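Local coordinates for YokD protein (Bacillus subtilis, PDB 2NYG) that binds coenzyme A and probably acts as a dimeric aminoglycoside N-acetyltransferase that may contribute to antibiotic resistance, at residues P12-K15 against Q16-T19. Residues are numbered along the deposited sequence; the frame is centred on the assembly and turned at random.
Sequences PRTK and QSIT
A capping box between Thr14 and Ser17 starts helix 15-25, at the end of the loop that hydrogen-bonds to the coenzyme A-binding segment around Trp44. Thr14 is the N-cap: its OG1 accepts from Ser17 N at 3.3 Å, a long but fairly straight bond (159° at the hydrogen). In return Ser17 OG accepts from Thr14 N at 3.0 Å. Both hydroxyls sit between their own backbone N and carbonyl carbon (chi1 63° for Thr14, 82° for Ser17), and this rotation turns each one back to the other residue's amide. The first helical turn closes where Ile18 N donates to Thr14 O at 2.7 Å. At the next residue, Lys15 O is gripped twice by Thr19, by N at 2.8 Å and by OG1 at 2.7 Å, the two donors coming from opposite faces of the carbonyl plane. Beyond the cap, Ile18 and Thr19 pack on helix 48-60, Arg13 makes backbone hydrogen bonds to Trp44 and Asn46, and Thr14 touches Ser97 of the second subunit. The two hydroxyls thus satisfy the amide of the N-cap residue and one in the first turn, which probably helps set where loop gives way to helix.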
loop_
_atom_site.group_PDB
_atom_site.type_symbol
_atom_site.label_atom_id
_atom_site.label_comp_id
_atom_site.label_asym_id
_atom_site.label_seq_id
_atom_site.Cartn_x
_atom_site.Cartn_y
_atom_site.Cartn_z
ATOM N N PRO A 12 -6.258 -17.067 -15.865
ATOM C CA PRO A 12 -6.167 -16.286 -14.628
ATOM C C PRO A 12 -5.850 -17.082 -13.359
ATOM O O PRO A 12 -6.437 -18.136 -13.109
ATOM C CB PRO A 12 -7.545 -15.615 -14.530
ATOM C CG PRO A 12 -8.067 -15.642 -15.901
ATOM C CD PRO A 12 -7.614 -16.968 -16.432
ATOM N N ARG A 13 -4.924 -16.568 -12.557
ATOM C CA ARG A 13 -4.583 -17.212 -11.293
ATOM C C ARG A 13 -5.593 -16.634 -10.299
ATOM O O ARG A 13 -5.709 -15.421 -10.174
ATOM C CB ARG A 13 -3.166 -16.836 -10.842
ATOM C CG ARG A 13 -2.137 -16.710 -11.956
ATOM C CD ARG A 13 -1.845 -18.030 -12.600
ATOM N NE ARG A 13 -0.817 -17.888 -13.617
ATOM C CZ ARG A 13 -0.230 -18.910 -14.234
ATOM N NH1 ARG A 13 -0.575 -20.156 -13.942
ATOM N NH2 ARG A 13 0.726 -18.682 -15.127
ATOM N N THR A 14 -6.324 -17.494 -9.601
ATOM C CA THR A 14 -7.310 -17.031 -8.636
ATOM C C THR A 14 -6.998 -17.476 -7.218
ATOM O O THR A 14 -6.133 -18.324 -6.986
ATOM C CB THR A 14 -8.722 -17.539 -8.988
ATOM O OG1 THR A 14 -8.737 -18.967 -8.929
ATOM C CG2 THR A 14 -9.124 -17.088 -10.388
ATOM N N LYS A 15 -7.723 -16.887 -6.274
ATOM C CA LYS A 15 -7.577 -17.221 -4.873
ATOM C C LYS A 15 -7.595 -18.733 -4.715
ATOM O O LYS A 15 -6.775 -19.308 -4.022
ATOM C CB LYS A 15 -8.730 -16.632 -4.067
ATOM C CG LYS A 15 -8.617 -16.890 -2.578
ATOM C CD LYS A 15 -9.836 -16.392 -1.834
ATOM C CE LYS A 15 -11.060 -17.227 -2.178
ATOM N NZ LYS A 15 -12.303 -16.663 -1.585
ATOM N N GLN A 16 -8.538 -19.369 -5.389
ATOM C CA GLN A 16 -8.704 -20.813 -5.329
ATOM C C GLN A 16 -7.584 -21.608 -5.979
ATOM O O GLN A 16 -7.162 -22.635 -5.449
ATOM C CB GLN A 16 -10.020 -21.202 -5.995
ATOM C CG GLN A 16 -10.352 -22.688 -5.934
ATOM C CD GLN A 16 -11.460 -23.058 -6.904
ATOM O OE1 GLN A 16 -12.382 -22.269 -7.125
ATOM N NE2 GLN A 16 -11.377 -24.266 -7.478
ATOM N N SER A 17 -7.123 -21.156 -7.140
ATOM C CA SER A 17 -6.070 -21.877 -7.832
ATOM C C SER A 17 -4.754 -21.673 -7.105
ATOM O O SER A 17 -3.884 -22.536 -7.152
ATOM C CB SER A 17 -5.950 -21.419 -9.288
ATOM O OG SER A 17 -5.189 -20.237 -9.388
ATOM N N ILE A 18 -4.611 -20.526 -6.448
ATOM C CA ILE A 18 -3.403 -20.244 -5.693
ATOM C C ILE A 18 -3.504 -21.031 -4.395
ATOM O O ILE A 18 -2.506 -21.522 -3.885
ATOM C CB ILE A 18 -3.238 -18.719 -5.389
ATOM C CG1 ILE A 18 -2.819 -17.981 -6.656
ATOM C CG2 ILE A 18 -2.194 -18.486 -4.325
ATOM C CD1 ILE A 18 -2.601 -16.482 -6.452
ATOM N N THR A 19 -4.714 -21.156 -3.865
ATOM C CA THR A 19 -4.920 -21.910 -2.642
ATOM C C THR A 19 -4.520 -23.345 -2.923
ATOM O O THR A 19 -3.843 -23.988 -2.121
ATOM C CB THR A 19 -6.387 -21.896 -2.188
ATOM O OG1 THR A 19 -6.721 -20.602 -1.695
ATOM C CG2 THR A 19 -6.601 -22.857 -1.072
#